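Local atomic coordinates of N-acetylglucosamine-specific lectin (Saxidomus purpuratus, PDB entry 6M5M), a protein that binds N-acetylglucosamine and N-acetylgalactosamine as a calcium-containing C-type lectin. Residues Pro116-Asn121 with Gln137-Val142; Arg47-Ser52 with Tyr87-Ala92. All coordinates share one frame; numbering follows the deposited sequence.

Interaction 1. Residues Pro116-Asn121 with Gln137-Val142. With CA (calcium ion), chain H; NAG (2-acetamido-2-deoxy-beta-D-glucopyranose), chain G.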
loop_
_atom_site.group_PDB
_atom_site.type_symbol
_atom_site.label_atom_id
_atom_site.label_comp_id
_atom_site.label_asym_id
_atom_site.label_seq_id
_atom_site.Cartn_x
_atom_site.Cartn_y
_atom_site.Cartn_z
ATOM N N PRO B 116 17.458 -7.512 11.598
ATOM C CA PRO B 116 18.603 -6.683 11.989
ATOM C C PRO B 116 19.784 -6.818 11.004
ATOM O O PRO B 116 20.217 -7.920 10.650
ATOM C CB PRO B 116 18.856 -7.151 13.458
ATOM C CG PRO B 116 17.465 -7.527 13.961
ATOM C CD PRO B 116 16.945 -8.284 12.752
ATOM N N GLY B 117 20.264 -5.669 10.508
ATOM C CA GLY B 117 21.428 -5.559 9.619
ATOM C C GLY B 117 21.074 -5.775 8.161
ATOM O O GLY B 117 21.972 -5.685 7.312
ATOM N N LYS B 118 19.838 -6.222 7.862
ATOM C CA LYS B 118 19.381 -6.379 6.465
ATOM C C LYS B 118 18.684 -5.120 5.950
ATOM O O LYS B 118 18.087 -4.402 6.722
ATOM C CB LYS B 118 18.402 -7.562 6.418
ATOM C CG LYS B 118 18.987 -8.827 7.008
ATOM C CD LYS B 118 20.136 -9.306 6.183
ATOM C CE LYS B 118 20.735 -10.571 6.731
ATOM N NZ LYS B 118 22.049 -10.876 6.161
ATOM N N PRO B 119 18.650 -4.854 4.626
ATOM C CA PRO B 119 19.195 -5.753 3.613
ATOM C C PRO B 119 20.695 -5.656 3.376
ATOM O O PRO B 119 21.266 -4.696 3.835
ATOM C CB PRO B 119 18.584 -5.282 2.301
ATOM C CG PRO B 119 18.218 -3.851 2.542
ATOM C CD PRO B 119 17.959 -3.710 4.027
ATOM N N ASP B 120 21.291 -6.656 2.747
ATOM C CA ASP B 120 22.737 -6.598 2.457
ATOM C C ASP B 120 22.979 -5.819 1.158
ATOM O O ASP B 120 24.192 -5.645 0.798
ATOM C CB ASP B 120 23.383 -7.979 2.476
ATOM C CG ASP B 120 23.237 -8.712 3.801
ATOM O OD1 ASP B 120 23.909 -8.318 4.745
ATOM O OD2 ASP B 120 22.509 -9.764 3.850
ATOM N N ASN B 121 21.906 -5.481 0.433
ATOM C CA ASN B 121 21.940 -4.684 -0.825
ATOM C C ASN B 121 22.716 -5.441 -1.907
ATOM O O ASN B 121 23.657 -4.878 -2.482
ATOM C CB ASN B 121 22.539 -3.293 -0.571
ATOM C CG ASN B 121 21.819 -2.553 0.530
ATOM O OD1 ASN B 121 20.629 -2.323 0.450
ATOM N ND2 ASN B 121 22.529 -2.195 1.586
ATOM N N GLN B 137 12.684 -13.104 9.751
ATOM C CA GLN B 137 12.546 -11.739 9.186
ATOM C C GLN B 137 13.163 -11.728 7.777
ATOM O O GLN B 137 13.777 -12.715 7.342
ATOM C CB GLN B 137 13.166 -10.720 10.145
ATOM C CG GLN B 137 12.505 -10.739 11.515
ATOM C CD GLN B 137 13.302 -10.023 12.571
ATOM O OE1 GLN B 137 14.335 -10.504 13.033
ATOM N NE2 GLN B 137 12.820 -8.851 12.954
ATOM N N TRP B 138 12.982 -10.645 7.048
ATOM C CA TRP B 138 13.320 -10.638 5.609
ATOM C C TRP B 138 14.835 -10.530 5.470
ATOM O O TRP B 138 15.489 -9.799 6.268
ATOM C CB TRP B 138 12.650 -9.540 4.831
ATOM C CG TRP B 138 11.161 -9.436 4.879
ATOM C CD1 TRP B 138 10.231 -10.313 5.368
ATOM C CD2 TRP B 138 10.438 -8.306 4.383
ATOM N NE1 TRP B 138 8.973 -9.780 5.232
ATOM C CE2 TRP B 138 9.067 -8.582 4.564
ATOM C CE3 TRP B 138 10.842 -7.112 3.772
ATOM C CZ2 TRP B 138 8.097 -7.652 4.199
ATOM C CZ3 TRP B 138 9.878 -6.207 3.396
ATOM C CH2 TRP B 138 8.535 -6.479 3.603
ATOM N N ASN B 139 15.336 -11.213 4.469
ATOM C CA ASN B 139 16.757 -11.150 4.042
ATOM C C ASN B 139 16.773 -11.166 2.515
ATOM O O ASN B 139 15.864 -11.777 1.931
ATOM C CB ASN B 139 17.489 -12.355 4.621
ATOM C CG ASN B 139 18.752 -12.640 3.868
ATOM O OD1 ASN B 139 19.715 -11.915 4.072
ATOM N ND2 ASN B 139 18.744 -13.695 3.055
ATOM N N ASP B 140 17.812 -10.629 1.877
ATOM C CA ASP B 140 17.981 -10.666 0.416
ATOM C C ASP B 140 19.126 -11.617 0.089
ATOM O O ASP B 140 20.196 -11.507 0.693
ATOM C CB ASP B 140 18.243 -9.264 -0.161
ATOM C CG ASP B 140 19.322 -8.420 0.506
ATOM O OD1 ASP B 140 19.713 -8.661 1.688
ATOM O OD2 ASP B 140 19.801 -7.520 -0.179
ATOM N N HIS B 141 18.925 -12.512 -0.858
ATOM C CA HIS B 141 19.977 -13.463 -1.265
ATOM C C HIS B 141 20.416 -13.113 -2.674
ATOM O O HIS B 141 19.539 -12.875 -3.541
ATOM C CB HIS B 141 19.444 -14.938 -1.122
ATOM C CG HIS B 141 20.525 -15.947 -1.275
ATOM N ND1 HIS B 141 21.542 -16.098 -0.329
ATOM C CD2 HIS B 141 20.779 -16.864 -2.232
ATOM C CE1 HIS B 141 22.381 -17.049 -0.733
ATOM N NE2 HIS B 141 21.924 -17.516 -1.890
ATOM N N VAL B 142 21.718 -13.186 -2.948
ATOM C CA VAL B 142 22.273 -12.729 -4.258
ATOM C C VAL B 142 21.868 -13.697 -5.371
ATOM O O VAL B 142 21.711 -13.277 -6.541
ATOM C CB VAL B 142 23.808 -12.573 -4.177
ATOM C CG1 VAL B 142 24.520 -13.925 -4.067
ATOM C CG2 VAL B 142 24.295 -11.768 -5.364
HETATM CA CA CA H . 21.351 -11.120 2.406
HETATM C C1 NAG G . 22.193 -17.061 4.685
HETATM C C2 NAG G . 21.163 -16.574 3.710
HETATM C C3 NAG G . 22.121 -15.457 3.183
HETATM C C4 NAG G . 22.522 -14.573 4.329
HETATM C C5 NAG G . 23.045 -15.376 5.485
HETATM C C6 NAG G . 23.440 -14.523 6.671
HETATM C C7 NAG G . 19.496 -17.378 2.207
HETATM C C8 NAG G . 19.272 -18.277 1.070
HETATM N N2 NAG G . 20.714 -17.474 2.702
HETATM O O1 NAG G . 22.826 -18.281 4.869
HETATM O O3 NAG G . 21.568 -14.617 2.273
HETATM O O4 NAG G . 23.598 -13.729 3.922
HETATM O O5 NAG G . 22.038 -16.345 5.840
HETATM O O6 NAG G . 22.372 -13.646 7.041
HETATM O O7 NAG G . 18.630 -16.587 2.649
HETATM O O HOH W 1 23.482 -11.913 1.580
#
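K118 and D120, from the loop ahead of strand 125-131, meet N139 and D140 of strand 137-141 around a calcium ion, forming the sugar-binding site of this C-type lectin. A cis peptide bond precedes P119, as in the EPN and QPD motifs of the family; here the sequence is KPD. OD2 of D120 binds the calcium at 2.3 Å, joined by OD1 of N139, the backbone O of D140 and a water. The carboxylate plane of D120 and the amide plane of N139 stand 68° apart, each offering one oxygen to the metal. The bent K118 chain carries its CE to 3.1 Å from OD1 of N139, and its NZ forms a 2.6 Å salt bridge on the syn lone pair of D120 OD2, an oxygen thus shared between ammonium and metal. A chi1 of 49° turns the D140 carboxylate toward the loop backbone, where OD1 receives the N-H of D120 at 2.8 Å, nearly straight, and OD2 a weak bond from N121 N. N-acetylglucosamine lies beside the metal: K118 NZ donates to O6 (2.9 Å), N139 ND2 donates to O3, and H141 ND1 meets O3 at 3.0 Å in its ring plane, while methyl C8 lies over one face of that ring, toward its rim. The water on the calcium reaches sugar O4, so the calcium touches this sugar through water, and direct polar recognition falls to the lysine, amide and imidazole.

Interaction 2. Residues Arg47-Ser52 with Tyr87-Ala92; sequences RGWEGS and YYWIGA. With NAG (2-acetamido-2-deoxy-beta-D-glucopyranose), chain G.
W89 opens the WIGA sequence, this lectin's version of the WIGL motif of C-type lectin domains, and packs on W49 as an offset edge-to-face pair. Their planes stand at 88°, with the W49 five-membered ring edge-on to the six-membered ring of W89. CD1 of W49 comes to 3.6 Å from W89 CE3, and W49 CB makes a CH-pi contact 4.0 Å from the centroid of that six-membered ring. CG of W49 lies anti to its backbone N (chi1 -176°), which carries the indole past W89 to the corner of the chain at G91, where NE1 donates to I90 O at 2.8 Å almost head-on to the carbonyl. This joins the start of helix 49-58, N-capped by G48, to the antiparallel sheet whose edge strand 137-141 carries sugar and calcium ligands. W89 NE1 returns a bond to R47 O, 3.1 Å away and near the indole plane, so each tryptophan N-H is satisfied by a backbone carbonyl of the other segment. S52, one turn into the helix, sets OG 3.2 Å from W89 CD1 while also bonding G48 O, which S52 N reaches from the opposite face. On the far face of W89 lies Y87; methyl C8 of N-acetylglucosamine lies over the centre of the Y87 ring, 3.6 Å from CE2.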
loop_
_atom_site.group_PDB
_atom_site.type_symbol
_atom_site.label_atom_id
_atom_site.label_comp_id
_atom_site.label_asym_id
_atom_site.label_seq_id
_atom_site.Cartn_x
_atom_site.Cartn_y
_atom_site.Cartn_z
ATOM N N ARG B 47 13.547 -25.573 -4.189
ATOM C CA ARG B 47 13.589 -24.851 -5.469
ATOM C C ARG B 47 14.391 -23.552 -5.308
ATOM O O ARG B 47 14.496 -23.017 -4.166
ATOM C CB ARG B 47 12.193 -24.523 -5.967
ATOM C CG ARG B 47 11.266 -25.737 -6.052
ATOM C CD ARG B 47 9.889 -25.281 -6.470
ATOM N NE ARG B 47 8.948 -26.371 -6.202
ATOM C CZ ARG B 47 8.389 -26.660 -5.037
ATOM N NH1 ARG B 47 8.611 -25.933 -3.957
ATOM N NH2 ARG B 47 7.568 -27.710 -4.944
ATOM N N GLY B 48 14.948 -23.085 -6.417
ATOM C CA GLY B 48 15.486 -21.713 -6.478
ATOM C C GLY B 48 14.372 -20.703 -6.290
ATOM O O GLY B 48 13.194 -21.056 -6.326
ATOM N N TRP B 49 14.706 -19.427 -6.117
ATOM C CA TRP B 49 13.669 -18.377 -6.021
ATOM C C TRP B 49 12.832 -18.407 -7.317
ATOM O O TRP B 49 11.583 -18.472 -7.251
ATOM C CB TRP B 49 14.315 -16.983 -5.738
ATOM C CG TRP B 49 13.280 -15.919 -5.532
ATOM C CD1 TRP B 49 12.652 -15.581 -4.378
ATOM C CD2 TRP B 49 12.610 -15.196 -6.568
ATOM N NE1 TRP B 49 11.704 -14.628 -4.606
ATOM C CE2 TRP B 49 11.650 -14.375 -5.951
ATOM C CE3 TRP B 49 12.769 -15.131 -7.957
ATOM C CZ2 TRP B 49 10.808 -13.555 -6.681
ATOM C CZ3 TRP B 49 11.982 -14.263 -8.664
ATOM C CH2 TRP B 49 11.028 -13.471 -8.035
ATOM N N GLU B 50 13.507 -18.469 -8.473
ATOM C CA GLU B 50 12.869 -18.405 -9.808
ATOM C C GLU B 50 12.000 -19.673 -9.965
ATOM O O GLU B 50 10.876 -19.543 -10.432
ATOM C CB GLU B 50 13.929 -18.194 -10.903
ATOM C CG GLU B 50 14.444 -16.724 -10.973
ATOM C CD GLU B 50 15.219 -16.221 -12.207
ATOM O OE1 GLU B 50 15.314 -16.960 -13.214
ATOM O OE2 GLU B 50 15.731 -15.061 -12.180
ATOM N N GLY B 51 12.482 -20.821 -9.498
ATOM C CA GLY B 51 11.714 -22.076 -9.494
ATOM C C GLY B 51 10.528 -21.992 -8.533
ATOM O O GLY B 51 9.430 -22.512 -8.893
ATOM N N SER B 52 10.694 -21.360 -7.364
ATOM C CA SER B 52 9.566 -21.154 -6.406
ATOM C C SER B 52 8.513 -20.241 -7.069
ATOM O O SER B 52 7.309 -20.497 -6.940
ATOM C CB SER B 52 10.038 -20.650 -5.057
ATOM O OG SER B 52 11.016 -21.501 -4.472
ATOM N N TYR B 87 15.078 -20.949 5.802
ATOM C CA TYR B 87 14.592 -19.839 4.965
ATOM C C TYR B 87 13.467 -20.340 4.068
ATOM O O TYR B 87 13.554 -21.455 3.553
ATOM C CB TYR B 87 15.760 -19.165 4.224
ATOM C CG TYR B 87 16.538 -20.056 3.298
ATOM C CD1 TYR B 87 16.054 -20.362 2.031
ATOM C CD2 TYR B 87 17.773 -20.568 3.661
ATOM C CE1 TYR B 87 16.752 -21.202 1.187
ATOM C CE2 TYR B 87 18.508 -21.374 2.797
ATOM C CZ TYR B 87 17.969 -21.727 1.572
ATOM O OH TYR B 87 18.672 -22.501 0.688
ATOM N N TYR B 88 12.483 -19.478 3.825
ATOM C CA TYR B 88 11.416 -19.683 2.811
ATOM C C TYR B 88 11.346 -18.485 1.832
ATOM O O TYR B 88 11.277 -17.295 2.279
ATOM C CB TYR B 88 10.078 -19.905 3.518
ATOM C CG TYR B 88 9.951 -21.168 4.364
ATOM C CD1 TYR B 88 10.643 -21.330 5.548
ATOM C CD2 TYR B 88 9.058 -22.167 4.013
ATOM C CE1 TYR B 88 10.508 -22.481 6.332
ATOM C CE2 TYR B 88 8.920 -23.324 4.769
ATOM C CZ TYR B 88 9.627 -23.487 5.950
ATOM O OH TYR B 88 9.457 -24.675 6.646
ATOM N N TRP B 89 11.328 -18.773 0.532
ATOM C CA TRP B 89 11.273 -17.712 -0.521
ATOM C C TRP B 89 9.963 -16.922 -0.455
ATOM O O TRP B 89 8.911 -17.544 -0.289
ATOM C CB TRP B 89 11.474 -18.339 -1.880
ATOM C CG TRP B 89 12.847 -18.871 -2.125
ATOM C CD1 TRP B 89 13.151 -20.141 -2.503
ATOM C CD2 TRP B 89 14.106 -18.188 -1.968
ATOM N NE1 TRP B 89 14.494 -20.274 -2.688
ATOM C CE2 TRP B 89 15.118 -19.116 -2.336
ATOM C CE3 TRP B 89 14.505 -16.882 -1.632
ATOM C CZ2 TRP B 89 16.469 -18.805 -2.393
ATOM C CZ3 TRP B 89 15.851 -16.592 -1.658
ATOM C CH2 TRP B 89 16.819 -17.527 -2.032
ATOM N N ILE B 90 9.972 -15.598 -0.704
ATOM C CA ILE B 90 8.733 -14.761 -0.762
ATOM C C ILE B 90 8.731 -13.934 -2.052
ATOM O O ILE B 90 9.702 -14.053 -2.752
ATOM C CB ILE B 90 8.472 -13.987 0.533
ATOM C CG1 ILE B 90 9.544 -12.946 0.824
ATOM C CG2 ILE B 90 8.368 -14.908 1.748
ATOM C CD1 ILE B 90 9.287 -12.159 2.067
ATOM N N GLY B 91 7.642 -13.229 -2.376
ATOM C CA GLY B 91 7.401 -12.635 -3.708
ATOM C C GLY B 91 7.968 -11.222 -3.818
ATOM O O GLY B 91 7.204 -10.266 -4.153
ATOM N N ALA B 92 9.239 -11.074 -3.447
ATOM C CA ALA B 92 9.959 -9.780 -3.522
ATOM C C ALA B 92 11.343 -10.003 -4.126
ATOM O O ALA B 92 12.007 -11.029 -3.803
ATOM C CB ALA B 92 10.062 -9.164 -2.146
HETATM C C1 NAG G . 22.193 -17.061 4.685
HETATM C C2 NAG G . 21.163 -16.574 3.710
HETATM C C3 NAG G . 22.121 -15.457 3.183
HETATM C C4 NAG G . 22.522 -14.573 4.329
HETATM C C5 NAG G . 23.045 -15.376 5.485
HETATM C C6 NAG G . 23.440 -14.523 6.671
HETATM C C7 NAG G . 19.496 -17.378 2.207
HETATM C C8 NAG G . 19.272 -18.277 1.070
HETATM N N2 NAG G . 20.714 -17.474 2.702
HETATM O O1 NAG G . 22.826 -18.281 4.869
HETATM O O3 NAG G . 21.568 -14.617 2.273
HETATM O O4 NAG G . 23.598 -13.729 3.922
HETATM O O5 NAG G . 22.038 -16.345 5.840
HETATM O O6 NAG G . 22.372 -13.646 7.041
HETATM O O7 NAG G . 18.630 -16.587 2.649
#

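How the interactions relate
Interaction 2 is a buried contact of the domain interior, whereas interaction 1 is partly buried and forms the sugar site. Strands 87-95 and 137-141 belong to one antiparallel sheet, with strand 125-131 between them; interaction 2 ties that sheet to a helix, and interaction 1 ties one of its outermost strands to a loop. Aromatic faces and indole N-H groups dominate inside, while outside a carboxylate, an amide and a backbone carbonyl hold the metal, and a lysine and a histidine join in gripping the sugar. The two touch directly: H141 CB packs 3.8 Å from W89 CH2, and W138 meets I90. Both also reach the N-acetyl methyl of the sugar, which sits against the rings of H141 and Y87.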